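Local coordinates for protein bacteriophage virulence determinant (Salmonella enterica subsp. enterica serovar Typhimurium str. 14028S, PDB 6GGR) that probably acts as a zinc metalloprotease of the PipA effector family, delivered into host cells to cut subunits of the transcription factor NF-kappaB, at residues B[15-20]-B[202-207]; B[47-52]-B[98-103]; B[147-152]-B[160-165]. All blocks are in the same frame, centred on the assembly; numbering follows the deposited sequence.

Contact 1 (B[15-20]-B[202-207]); sequences LPEHQD and SPPRIA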
ATOM      1  N   LEU B  15      -6.158   9.872  22.750  1.00 49.51           N
ATOM      2  CA  LEU B  15      -6.911  10.888  22.028  1.00 43.71           C
ATOM      3  C   LEU B  15      -8.413  10.696  22.205  1.00 48.06           C
ATOM      4  O   LEU B  15      -8.886   9.563  22.342  1.00 51.84           O
ATOM      5  CB  LEU B  15      -6.597  10.854  20.525  1.00 39.60           C
ATOM      6  CG  LEU B  15      -5.144  11.047  20.098  1.00 42.13           C
ATOM      7  CD1 LEU B  15      -5.099  11.371  18.618  1.00 35.25           C
ATOM      8  CD2 LEU B  15      -4.446  12.134  20.901  1.00 43.91           C
ATOM      9  N   PRO B  16      -9.197  11.779  22.185  1.00 52.69           N
ATOM     10  CA  PRO B  16     -10.660  11.611  22.183  1.00 55.90           C
ATOM     11  C   PRO B  16     -11.155  10.760  21.027  1.00 47.88           C
ATOM     12  O   PRO B  16     -12.135  10.020  21.187  1.00 50.66           O
ATOM     13  CB  PRO B  16     -11.183  13.052  22.081  1.00 56.08           C
ATOM     14  CG  PRO B  16     -10.045  13.922  22.486  1.00 54.59           C
ATOM     15  CD  PRO B  16      -8.798  13.195  22.116  1.00 48.78           C
ATOM     16  N   GLU B  17     -10.508  10.843  19.862  1.00 56.66           N
ATOM     17  CA  GLU B  17     -10.892  10.034  18.713  1.00 51.44           C
ATOM     18  C   GLU B  17     -10.677   8.543  18.942  1.00 53.88           C
ATOM     19  O   GLU B  17     -11.142   7.739  18.129  1.00 58.65           O
ATOM     20  CB  GLU B  17     -10.111  10.485  17.471  1.00 43.69           C
ATOM     21  CG  GLU B  17     -10.447  11.902  16.985  1.00 51.88           C
ATOM     22  CD  GLU B  17      -9.723  12.995  17.769  1.00 56.25           C
ATOM     23  OE1 GLU B  17      -9.026  12.667  18.752  1.00 51.46           O
ATOM     24  OE2 GLU B  17      -9.851  14.184  17.401  1.00 50.81           O
ATOM     25  N   HIS B  18      -9.995   8.159  20.020  1.00 47.01           N
ATOM     26  CA  HIS B  18      -9.732   6.762  20.344  1.00 48.48           C
ATOM     27  C   HIS B  18     -10.573   6.246  21.500  1.00 81.27           C
ATOM     28  O   HIS B  18     -11.175   5.173  21.399  1.00 78.34           O
ATOM     29  CB  HIS B  18      -8.256   6.569  20.703  1.00 46.69           C
ATOM     30  CG  HIS B  18      -7.311   6.917  19.602  1.00 43.62           C
ATOM     31  ND1 HIS B  18      -5.952   7.010  19.799  1.00 42.40           N
ATOM     32  CD2 HIS B  18      -7.524   7.184  18.293  1.00 42.44           C
ATOM     33  CE1 HIS B  18      -5.367   7.327  18.659  1.00 44.58           C
ATOM     34  NE2 HIS B  18      -6.298   7.437  17.729  1.00 40.32           N
ATOM     35  N   GLN B  19     -10.621   6.995  22.607  1.00 82.49           N
ATOM     36  CA  GLN B  19     -11.043   6.441  23.890  1.00 85.26           C
ATOM     37  C   GLN B  19     -12.386   5.726  23.824  1.00 89.23           C
ATOM     38  O   GLN B  19     -12.648   4.853  24.660  1.00 99.26           O
ATOM     39  CB  GLN B  19     -11.100   7.547  24.949  1.00 84.53           C
ATOM     40  CG  GLN B  19      -9.860   8.432  24.991  1.00 88.39           C
ATOM     41  CD  GLN B  19      -9.314   8.617  26.397  1.00100.48           C
ATOM     42  OE1 GLN B  19      -8.768   7.687  26.992  1.00100.50           O
ATOM     43  NE2 GLN B  19      -9.457   9.824  26.933  1.00103.63           N
ATOM     44  N   ASP B  20     -13.250   6.070  22.871  1.00 84.42           N
ATOM     45  CA  ASP B  20     -14.479   5.314  22.647  1.00 88.21           C
ATOM     46  C   ASP B  20     -14.158   4.214  21.639  1.00 98.19           C
ATOM     47  O   ASP B  20     -13.903   4.488  20.462  1.00100.55           O
ATOM     48  CB  ASP B  20     -15.616   6.223  22.176  1.00 90.23           C
ATOM     49  CG  ASP B  20     -15.458   6.677  20.741  1.00 94.91           C
ATOM     50  OD1 ASP B  20     -14.391   7.229  20.396  1.00 98.41           O
ATOM     51  OD2 ASP B  20     -16.408   6.472  19.955  1.00 96.72           O
ATOM     52  N   SER B 202      -2.177  17.904  11.735  1.00 34.29           N
ATOM     53  CA  SER B 202      -3.085  17.100  10.926  1.00 35.54           C
ATOM     54  C   SER B 202      -4.172  16.486  11.808  1.00 40.61           C
ATOM     55  O   SER B 202      -3.891  16.077  12.940  1.00 35.55           O
ATOM     56  CB  SER B 202      -2.320  15.993  10.199  1.00 35.32           C
ATOM     57  OG  SER B 202      -1.850  15.006  11.104  1.00 36.62           O
ATOM     58  N   PRO B 203      -5.416  16.404  11.331  1.00 41.26           N
ATOM     59  CA  PRO B 203      -6.443  15.726  12.117  1.00 39.35           C
ATOM     60  C   PRO B 203      -6.086  14.269  12.303  1.00 37.79           C
ATOM     61  O   PRO B 203      -5.472  13.645  11.418  1.00 30.98           O
ATOM     62  CB  PRO B 203      -7.710  15.891  11.259  1.00 49.66           C
ATOM     63  CG  PRO B 203      -7.401  16.952  10.266  1.00 41.65           C
ATOM     64  CD  PRO B 203      -5.934  16.895  10.044  1.00 39.94           C
ATOM     65  N   PRO B 204      -6.450  13.675  13.438  1.00 36.82           N
ATOM     66  CA  PRO B 204      -6.135  12.257  13.642  1.00 31.37           C
ATOM     67  C   PRO B 204      -6.907  11.363  12.685  1.00 34.85           C
ATOM     68  O   PRO B 204      -7.998  11.694  12.215  1.00 35.82           O
ATOM     69  CB  PRO B 204      -6.533  12.003  15.099  1.00 37.62           C
ATOM     70  CG  PRO B 204      -7.471  13.092  15.443  1.00 48.84           C
ATOM     71  CD  PRO B 204      -7.092  14.276  14.617  1.00 40.49           C
ATOM     72  N   ARG B 205      -6.315  10.206  12.405  1.00 31.22           N
ATOM     73  CA  ARG B 205      -6.858   9.253  11.446  1.00 36.80           C
ATOM     74  C   ARG B 205      -7.870   8.365  12.157  1.00 38.07           C
ATOM     75  O   ARG B 205      -7.502   7.560  13.017  1.00 33.25           O
ATOM     76  CB  ARG B 205      -5.723   8.432  10.845  1.00 38.04           C
ATOM     77  CG  ARG B 205      -6.123   7.437   9.778  1.00 38.46           C
ATOM     78  CD  ARG B 205      -4.884   6.711   9.300  1.00 35.15           C
ATOM     79  NE  ARG B 205      -5.126   5.823   8.172  1.00 31.36           N
ATOM     80  CZ  ARG B 205      -4.189   5.054   7.628  1.00 32.11           C
ATOM     81  NH1 ARG B 205      -2.948   5.073   8.111  1.00 30.40           N
ATOM     82  NH2 ARG B 205      -4.487   4.271   6.600  1.00 35.94           N
ATOM     83  N   ILE B 206      -9.149   8.499  11.789  1.00 37.50           N
ATOM     84  CA  ILE B 206     -10.222   7.805  12.494  1.00 36.55           C
ATOM     85  C   ILE B 206     -10.439   6.386  11.995  1.00 41.87           C
ATOM     86  O   ILE B 206     -11.111   5.599  12.679  1.00 41.78           O
ATOM     87  CB  ILE B 206     -11.548   8.587  12.389  1.00 49.02           C
ATOM     88  CG1 ILE B 206     -12.072   8.591  10.945  1.00 55.33           C
ATOM     89  CG2 ILE B 206     -11.357  10.011  12.901  1.00 46.71           C
ATOM     90  CD1 ILE B 206     -13.395   9.316  10.767  1.00 51.80           C
ATOM     91  N   ALA B 207      -9.900   6.031  10.829  1.00 45.88           N
ATOM     92  CA  ALA B 207     -10.068   4.693  10.283  1.00 47.76           C
ATOM     93  C   ALA B 207      -8.900   4.388   9.359  1.00 43.87           C
ATOM     94  O   ALA B 207      -8.340   5.288   8.726  1.00 39.72           O
ATOM     95  CB  ALA B 207     -11.391   4.557   9.523  1.00 50.53           C
TER

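Contact 2 (B[47-52]-B[98-103]); sequences EYLISG and QELHDV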
ATOM      1  N   GLU B  47      21.050   5.707  13.630  1.00 53.77           N
ATOM      2  CA  GLU B  47      22.002   4.599  13.678  1.00 62.03           C
ATOM      3  C   GLU B  47      21.435   3.421  14.460  1.00 63.53           C
ATOM      4  O   GLU B  47      21.701   2.260  14.129  1.00 73.14           O
ATOM      5  CB  GLU B  47      23.321   5.065  14.297  1.00 67.03           C
ATOM      6  CG  GLU B  47      24.304   5.663  13.299  1.00 79.65           C
ATOM      7  CD  GLU B  47      25.495   6.322  13.968  1.00 99.23           C
ATOM      8  OE1 GLU B  47      25.867   5.899  15.083  1.00108.31           O
ATOM      9  OE2 GLU B  47      26.057   7.272  13.379  1.00106.30           O
ATOM     10  N   TYR B  48      20.653   3.700  15.504  1.00 60.81           N
ATOM     11  CA  TYR B  48      20.070   2.624  16.296  1.00 63.27           C
ATOM     12  C   TYR B  48      19.012   1.857  15.512  1.00 66.21           C
ATOM     13  O   TYR B  48      18.827   0.656  15.735  1.00 60.86           O
ATOM     14  CB  TYR B  48      19.458   3.182  17.584  1.00 56.72           C
ATOM     15  CG  TYR B  48      20.437   3.878  18.518  1.00 57.89           C
ATOM     16  CD1 TYR B  48      21.811   3.781  18.328  1.00 58.99           C
ATOM     17  CD2 TYR B  48      19.979   4.628  19.596  1.00 59.93           C
ATOM     18  CE1 TYR B  48      22.697   4.413  19.178  1.00 65.28           C
ATOM     19  CE2 TYR B  48      20.860   5.263  20.452  1.00 58.34           C
ATOM     20  CZ  TYR B  48      22.217   5.152  20.237  1.00 65.42           C
ATOM     21  OH  TYR B  48      23.104   5.781  21.082  1.00 73.52           O
ATOM     22  N   LEU B  49      18.310   2.524  14.597  1.00 51.72           N
ATOM     23  CA  LEU B  49      17.230   1.885  13.853  1.00 53.56           C
ATOM     24  C   LEU B  49      17.701   1.296  12.527  1.00 55.38           C
ATOM     25  O   LEU B  49      17.218   0.233  12.123  1.00 57.37           O
ATOM     26  CB  LEU B  49      16.104   2.891  13.599  1.00 47.23           C
ATOM     27  CG  LEU B  49      14.838   2.364  12.913  1.00 45.61           C
ATOM     28  CD1 LEU B  49      13.974   1.577  13.886  1.00 45.08           C
ATOM     29  CD2 LEU B  49      14.046   3.503  12.292  1.00 42.81           C
ATOM     30  N   ILE B  50      18.639   1.955  11.848  1.00 63.34           N
ATOM     31  CA  ILE B  50      19.018   1.615  10.478  1.00 68.22           C
ATOM     32  C   ILE B  50      20.457   1.118  10.461  1.00 59.74           C
ATOM     33  O   ILE B  50      21.354   1.768  11.012  1.00 60.35           O
ATOM     34  CB  ILE B  50      18.850   2.822   9.540  1.00 61.16           C
ATOM     35  CG1 ILE B  50      17.432   3.397   9.643  1.00 57.05           C
ATOM     36  CG2 ILE B  50      19.177   2.439   8.103  1.00 55.51           C
ATOM     37  CD1 ILE B  50      16.319   2.387   9.418  1.00 53.54           C
ATOM     38  N   SER B  51      20.679  -0.024   9.807  1.00 63.56           N
ATOM     39  CA  SER B  51      22.027  -0.542   9.598  1.00 72.54           C
ATOM     40  C   SER B  51      22.607  -0.071   8.270  1.00 75.85           C
ATOM     41  O   SER B  51      23.731   0.441   8.225  1.00 75.13           O
ATOM     42  CB  SER B  51      22.027  -2.071   9.641  1.00 69.03           C
ATOM     43  OG  SER B  51      21.338  -2.612   8.528  1.00 72.89           O
ATOM     44  N   GLY B  52      21.861  -0.252   7.185  1.00 72.24           N
ATOM     45  CA  GLY B  52      22.286   0.192   5.883  1.00 76.45           C
ATOM     46  C   GLY B  52      21.162   0.124   4.872  1.00 70.73           C
ATOM     47  O   GLY B  52      20.021  -0.219   5.199  1.00 63.30           O
ATOM     48  N   GLN B  98      15.366  -4.348  23.425  1.00 70.98           N
ATOM     49  CA  GLN B  98      15.176  -5.694  22.893  1.00 74.49           C
ATOM     50  C   GLN B  98      16.132  -5.996  21.747  1.00 81.32           C
ATOM     51  O   GLN B  98      16.729  -7.079  21.707  1.00 94.15           O
ATOM     52  CB  GLN B  98      13.734  -5.881  22.416  1.00 66.02           C
ATOM     53  CG  GLN B  98      12.688  -5.630  23.476  1.00 71.38           C
ATOM     54  CD  GLN B  98      12.987  -6.342  24.781  1.00 86.53           C
ATOM     55  OE1 GLN B  98      13.495  -5.740  25.728  1.00107.24           O
ATOM     56  NE2 GLN B  98      12.672  -7.630  24.839  1.00 80.20           N
ATOM     57  N   GLU B  99      16.291  -5.062  20.809  1.00 69.90           N
ATOM     58  CA  GLU B  99      16.957  -5.378  19.551  1.00 71.61           C
ATOM     59  C   GLU B  99      17.906  -4.272  19.106  1.00 67.71           C
ATOM     60  O   GLU B  99      19.065  -4.543  18.777  1.00 71.47           O
ATOM     61  CB  GLU B  99      15.914  -5.626  18.460  1.00 76.85           C
ATOM     62  CG  GLU B  99      14.795  -6.574  18.870  1.00 95.96           C
ATOM     63  CD  GLU B  99      13.796  -6.814  17.756  1.00105.34           C
ATOM     64  OE1 GLU B  99      13.236  -5.826  17.234  1.00 98.80           O
ATOM     65  OE2 GLU B  99      13.573  -7.991  17.398  1.00109.63           O
ATOM     66  N   LEU B 100      17.445  -3.043  19.153  1.00 61.42           N
ATOM     67  CA  LEU B 100      18.231  -2.032  18.480  1.00 59.93           C
ATOM     68  C   LEU B 100      19.586  -1.834  19.092  1.00 67.58           C
ATOM     69  O   LEU B 100      20.463  -1.272  18.483  1.00 80.00           O
ATOM     70  CB  LEU B 100      17.517  -0.669  18.174  1.00 56.26           C
ATOM     71  CG  LEU B 100      16.341  -0.674  17.190  1.00 74.86           C
ATOM     72  CD1 LEU B 100      15.683   0.689  17.126  1.00 91.33           C
ATOM     73  CD2 LEU B 100      16.700  -1.160  15.768  1.00 67.51           C
ATOM     74  N   HIS B 101      19.745  -2.198  20.347  1.00 72.81           N
ATOM     75  CA  HIS B 101      21.081  -2.024  20.899  1.00 65.73           C
ATOM     76  C   HIS B 101      22.082  -2.918  20.183  1.00 68.56           C
ATOM     77  O   HIS B 101      23.276  -2.600  20.137  1.00 69.91           O
ATOM     78  CB  HIS B 101      21.079  -2.323  22.392  1.00 67.41           C
ATOM     79  CG  HIS B 101      20.783  -3.752  22.710  1.00 70.12           C
ATOM     80  ND1 HIS B 101      21.734  -4.746  22.629  1.00 73.51           N
ATOM     81  CD2 HIS B 101      19.634  -4.361  23.085  1.00 70.01           C
ATOM     82  CE1 HIS B 101      21.188  -5.903  22.956  1.00 75.33           C
ATOM     83  NE2 HIS B 101      19.914  -5.697  23.236  1.00 82.27           N
ATOM     84  N   ASP B 102      21.607  -4.024  19.614  1.00 81.03           N
ATOM     85  CA  ASP B 102      22.455  -4.954  18.883  1.00 72.39           C
ATOM     86  C   ASP B 102      22.681  -4.434  17.468  1.00 80.23           C
ATOM     87  O   ASP B 102      21.725  -4.261  16.704  1.00 68.70           O
ATOM     88  CB  ASP B 102      21.806  -6.334  18.855  1.00 75.49           C
ATOM     89  CG  ASP B 102      22.726  -7.407  18.312  1.00 77.41           C
ATOM     90  OD1 ASP B 102      23.661  -7.073  17.554  1.00 77.80           O
ATOM     91  OD2 ASP B 102      22.510  -8.590  18.645  1.00 79.68           O
ATOM     92  N   VAL B 103      23.947  -4.202  17.116  1.00 88.80           N
ATOM     93  CA  VAL B 103      24.287  -3.654  15.809  1.00 89.67           C
ATOM     94  C   VAL B 103      23.826  -4.562  14.676  1.00 90.97           C
ATOM     95  O   VAL B 103      23.700  -4.107  13.534  1.00 89.68           O
ATOM     96  CB  VAL B 103      25.809  -3.395  15.740  1.00 96.48           C
ATOM     97  CG1 VAL B 103      26.229  -2.902  14.358  1.00 92.30           C
ATOM     98  CG2 VAL B 103      26.224  -2.387  16.812  1.00100.32           C
TER

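Contact 3 (B[147-152]-B[160-165]); sequences EYYESN and TTRSFI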
ATOM      1  N   GLU B 147      -1.890  10.431  -1.491  1.00 31.41           N
ATOM      2  CA  GLU B 147      -2.684   9.374  -0.890  1.00 31.16           C
ATOM      3  C   GLU B 147      -3.336   9.925   0.369  1.00 32.40           C
ATOM      4  O   GLU B 147      -2.779  10.790   1.050  1.00 25.29           O
ATOM      5  CB  GLU B 147      -1.829   8.142  -0.578  1.00 38.08           C
ATOM      6  CG  GLU B 147      -1.328   7.425  -1.835  1.00 50.76           C
ATOM      7  CD  GLU B 147      -0.947   5.981  -1.579  1.00 58.02           C
ATOM      8  OE1 GLU B 147       0.252   5.703  -1.367  1.00 62.73           O
ATOM      9  OE2 GLU B 147      -1.853   5.123  -1.583  1.00 55.09           O
ATOM     10  N   TYR B 148      -4.521   9.435   0.639  1.00 27.84           N
ATOM     11  CA  TYR B 148      -5.385   9.967   1.662  1.00 35.56           C
ATOM     12  C   TYR B 148      -5.742   9.039   2.818  1.00 29.10           C
ATOM     13  O   TYR B 148      -5.713   7.893   2.689  1.00 25.30           O
ATOM     14  CB  TYR B 148      -6.694  10.547   1.004  1.00 27.70           C
ATOM     15  CG  TYR B 148      -6.472  11.779   0.098  1.00 25.20           C
ATOM     16  CD1 TYR B 148      -6.078  11.641  -1.197  1.00 31.93           C
ATOM     17  CD2 TYR B 148      -6.637  13.058   0.566  1.00 25.96           C
ATOM     18  CE1 TYR B 148      -5.880  12.684  -1.997  1.00 31.44           C
ATOM     19  CE2 TYR B 148      -6.456  14.129  -0.208  1.00 29.73           C
ATOM     20  CZ  TYR B 148      -6.087  13.962  -1.520  1.00 30.94           C
ATOM     21  OH  TYR B 148      -5.861  15.023  -2.291  1.00 34.71           O
ATOM     22  N   TYR B 149      -6.010   9.633   3.957  1.00 26.86           N
ATOM     23  CA  TYR B 149      -6.548   8.869   5.071  1.00 27.42           C
ATOM     24  C   TYR B 149      -7.824   9.540   5.562  1.00 27.15           C
ATOM     25  O   TYR B 149      -8.084  10.715   5.285  1.00 24.80           O
ATOM     26  CB  TYR B 149      -5.527   8.725   6.217  1.00 31.65           C
ATOM     27  CG  TYR B 149      -5.176   9.995   6.972  1.00 31.00           C
ATOM     28  CD1 TYR B 149      -5.994  10.478   7.984  1.00 34.17           C
ATOM     29  CD2 TYR B 149      -4.003  10.688   6.698  1.00 25.96           C
ATOM     30  CE1 TYR B 149      -5.666  11.629   8.688  1.00 32.56           C
ATOM     31  CE2 TYR B 149      -3.667  11.840   7.397  1.00 30.21           C
ATOM     32  CZ  TYR B 149      -4.499  12.302   8.389  1.00 32.86           C
ATOM     33  OH  TYR B 149      -4.158  13.445   9.076  1.00 28.58           O
ATOM     34  N   GLU B 150      -8.630   8.777   6.290  1.00 29.11           N
ATOM     35  CA  GLU B 150      -9.939   9.244   6.720  1.00 27.74           C
ATOM     36  C   GLU B 150      -9.839   9.951   8.066  1.00 36.05           C
ATOM     37  O   GLU B 150      -9.145   9.486   8.975  1.00 31.30           O
ATOM     38  CB  GLU B 150     -10.916   8.076   6.811  1.00 31.88           C
ATOM     39  CG  GLU B 150     -12.373   8.506   6.861  1.00 46.94           C
ATOM     40  CD  GLU B 150     -13.312   7.433   6.345  1.00 62.29           C
ATOM     41  OE1 GLU B 150     -13.119   6.250   6.699  1.00 67.43           O
ATOM     42  OE2 GLU B 150     -14.235   7.772   5.576  1.00 66.56           O
ATOM     43  N   SER B 151     -10.534  11.083   8.182  1.00 34.40           N
ATOM     44  CA  SER B 151     -10.592  11.848   9.419  1.00 40.22           C
ATOM     45  C   SER B 151     -11.989  12.428   9.573  1.00 42.69           C
ATOM     46  O   SER B 151     -12.837  12.309   8.685  1.00 35.51           O
ATOM     47  CB  SER B 151      -9.554  12.977   9.442  1.00 34.38           C
ATOM     48  OG  SER B 151     -10.020  14.105   8.718  1.00 37.70           O
ATOM     49  N   ASN B 152     -12.226  13.070  10.719  1.00 48.93           N
ATOM     50  CA  ASN B 152     -13.504  13.733  10.947  1.00 47.32           C
ATOM     51  C   ASN B 152     -13.642  15.007  10.126  1.00 43.01           C
ATOM     52  O   ASN B 152     -14.762  15.498   9.954  1.00 47.14           O
ATOM     53  CB  ASN B 152     -13.677  14.058  12.430  1.00 44.08           C
ATOM     54  CG  ASN B 152     -13.815  12.817  13.288  1.00 44.84           C
ATOM     55  OD1 ASN B 152     -14.438  11.835  12.883  1.00 49.22           O
ATOM     56  ND2 ASN B 152     -13.240  12.856  14.485  1.00 45.20           N
ATOM     57  N   THR B 160       4.898  13.481   4.973  1.00 27.57           N
ATOM     58  CA  THR B 160       6.112  12.725   5.272  1.00 33.47           C
ATOM     59  C   THR B 160       6.142  12.297   6.734  1.00 28.27           C
ATOM     60  O   THR B 160       6.442  11.139   7.050  1.00 27.83           O
ATOM     61  CB  THR B 160       7.342  13.569   4.931  1.00 37.52           C
ATOM     62  OG1 THR B 160       7.284  13.956   3.556  1.00 42.69           O
ATOM     63  CG2 THR B 160       8.630  12.789   5.175  1.00 40.44           C
ATOM     64  N   THR B 161       5.829  13.218   7.643  1.00 24.13           N
ATOM     65  CA  THR B 161       5.907  12.905   9.066  1.00 26.72           C
ATOM     66  C   THR B 161       5.019  11.716   9.412  1.00 26.28           C
ATOM     67  O   THR B 161       5.489  10.724   9.982  1.00 26.22           O
ATOM     68  CB  THR B 161       5.527  14.129   9.894  1.00 37.97           C
ATOM     69  OG1 THR B 161       6.352  15.235   9.510  1.00 35.82           O
ATOM     70  CG2 THR B 161       5.720  13.851  11.387  1.00 39.80           C
ATOM     71  N   ARG B 162       3.733  11.788   9.055  1.00 27.30           N
ATOM     72  CA  ARG B 162       2.819  10.692   9.363  1.00 30.34           C
ATOM     73  C   ARG B 162       3.286   9.390   8.725  1.00 28.66           C
ATOM     74  O   ARG B 162       3.291   8.338   9.373  1.00 26.47           O
ATOM     75  CB  ARG B 162       1.399  11.027   8.904  1.00 22.61           C
ATOM     76  CG  ARG B 162       0.379   9.951   9.274  1.00 27.50           C
ATOM     77  CD  ARG B 162      -1.064  10.384   9.013  1.00 27.26           C
ATOM     78  NE  ARG B 162      -1.549  11.376   9.976  1.00 29.94           N
ATOM     79  CZ  ARG B 162      -2.052  11.088  11.176  1.00 28.82           C
ATOM     80  NH1 ARG B 162      -2.141   9.832  11.589  1.00 26.57           N
ATOM     81  NH2 ARG B 162      -2.471  12.058  11.975  1.00 28.12           N
ATOM     82  N   SER B 163       3.681   9.435   7.452  1.00 33.53           N
ATOM     83  CA  SER B 163       4.085   8.210   6.767  1.00 32.07           C
ATOM     84  C   SER B 163       5.329   7.609   7.410  1.00 25.00           C
ATOM     85  O   SER B 163       5.406   6.394   7.626  1.00 32.54           O
ATOM     86  CB  SER B 163       4.332   8.493   5.287  1.00 29.89           C
ATOM     87  OG  SER B 163       3.203   9.099   4.685  1.00 33.14           O
ATOM     88  N   PHE B 164       6.318   8.451   7.718  1.00 24.43           N
ATOM     89  CA  PHE B 164       7.542   7.964   8.350  1.00 28.39           C
ATOM     90  C   PHE B 164       7.249   7.362   9.718  1.00 33.51           C
ATOM     91  O   PHE B 164       7.720   6.267  10.043  1.00 29.79           O
ATOM     92  CB  PHE B 164       8.554   9.105   8.463  1.00 32.32           C
ATOM     93  CG  PHE B 164       9.414   9.280   7.241  1.00 34.14           C
ATOM     94  CD1 PHE B 164       8.849   9.387   5.982  1.00 37.00           C
ATOM     95  CD2 PHE B 164      10.792   9.356   7.359  1.00 34.63           C
ATOM     96  CE1 PHE B 164       9.642   9.550   4.865  1.00 42.84           C
ATOM     97  CE2 PHE B 164      11.590   9.524   6.248  1.00 36.65           C
ATOM     98  CZ  PHE B 164      11.015   9.623   4.997  1.00 48.47           C
ATOM     99  N   ILE B 165       6.470   8.069  10.538  1.00 32.15           N
ATOM    100  CA  ILE B 165       6.172   7.582  11.884  1.00 28.40           C
ATOM    101  C   ILE B 165       5.349   6.302  11.818  1.00 31.27           C
ATOM    102  O   ILE B 165       5.567   5.365  12.594  1.00 29.17           O
ATOM    103  CB  ILE B 165       5.453   8.676  12.695  1.00 28.51           C
ATOM    104  CG1 ILE B 165       6.380   9.881  12.916  1.00 32.25           C
ATOM    105  CG2 ILE B 165       4.943   8.126  14.030  1.00 30.13           C
ATOM    106  CD1 ILE B 165       7.666   9.562  13.662  1.00 36.03           C
TER

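Contact 1 (B[15-20]-B[202-207])
P204 pushes its pyrrolidine ring against E17 and L15, and those two contacts carry most of the junction. The tighter one is with E17: its carboxylate carbon CD sits 3.2 Å from P204 CG, and OE2 is 3.3 Å from that same CG. The two side chains cross at about a right angle. No charge is matched here; the glutamate lies against the proline's CG corner as a packing surface. The bend in the glutamate chain at chi2 (81°) is what brings the carboxylate to the ring. L15 touches P204 more lightly, with CD1 3.9 Å from P204 CB, a plain apolar contact.

One step back, a short, weakly bonded helix at 16-19 presents E17. L15 O closes the turn by accepting from both H18 N (2.9 Å) and Q19 N (3.1 Å). H18 carries L15 CB above one face of its imidazole, offset toward the rim. That ring is gripped at both nitrogens, ND1 by D14 OD1 and NE2 by N192 ND2, so its rotation is fixed, and the turn is tied to helix 186-197 as well as to P204. On the facing segment, the side chain of R205 starts out away from the 15-20 turn, and its fully extended chain carries the guanidinium on toward Y208 O and the backbone of another protein chain.

The 202-207 segment lies between the N-terminal turn, the 147-152 segment and helices 160-173 and 186-197: I206 bonds through its backbone to E150 of the 147-152 segment, and R205 packs on V188 of helix 186-197 and on R162 and H166 of helix 160-173.

Contact 2 (B[47-52]-B[98-103])
L49 and L100 form the close-packed part of this contact, their CD1 atoms standing 3.8 Å apart. L49 holds its CG opposite the backbone N (chi1 -176°), which carries the isobutyl group away from 98-103, though CB and CD1 still touch L100. M92 and W107 touch L100 too. Y48 CB approaches L100 CB at 4.4 Å, while the phenol ring leads away from the segment and meets Y96 with the ring planes at about 55°.

The joint lies near the end of helix 45-49, which gives way at I50 to strand 50-51. L49 and S51 make backbone hydrogen bonds with W107 of strand 107-111, and on the facing side helix 86-100 has a wider pi-type turn at 98-100. L49 stands about 9 Å, side chain to side chain, from the zinc ligand H170, though no zinc is bound to this chain in the model.

Beyond the leucines the packing thins. S51 and V103 are exposed and add little area, and D102 turns its side chain off, its OD1 bonding to E104 N.

Contact 3 (B[147-152]-B[160-165])
The CA atoms of Y149, in strand 148-149, and R162, in the first turn of helix 160-173, are 10.5 Å apart, so the backbones never meet and two long side chains bridge the gap. R162 lays its guanidinium obliquely against the tyrosine ring in an off-centre cation-pi contact, with R162 CZ 4.5 Å from the ring centroid and 33° off the ring normal. The nearest atoms are Y149 CE2 and R162 NE, at 3.4 Å, and the two flat groups are tilted 47° to each other. R162 CD also packs on Y149 CE2, at 3.4 Å. A bend at chi3 (-73°) turns the arginine's end across the ring.

Both polar ends have partners outside the pair that fix them: Y149 OH bonds to P203 O, R162 NH1 to N192 OD1 and R162 NH2 to S202 OG. The guanidinium is therefore held in one orientation while Y149 CZ comes over one of its faces.

R162 sits one helical turn before H166, their side chains about 5 Å apart. H166 and H170, spaced four residues along this helix, bind zinc together with D177, an arrangement like that of zincin metalloproteases, so the contact lies beside the metal site, although zinc is not bound to this chain in the model.

How the contacts relate
From the N terminus, the 15-20 turn opens contact 1, which closes only at 202-207 and so encloses nearly the whole modelled chain, bringing its near-terminal segments together. Inside that span contact 2 closes first, joining 47-52 to 98-103 around helix 64-84 and most of helix 86-100. Contact 3 follows in series, a short loop from 147-152 to 160-165. It packs on the 202-207 side of contact 1, their centres about 12 Å apart, beside the zinc-binding helix 160-173. Contact 2 lies on the opposite side of the chain's centre from contacts 1 and 3, its nearest atoms about 18 Å and about 7 Å from them, and packs the end of helix 45-49 against helix 86-100, next to strand 107-111.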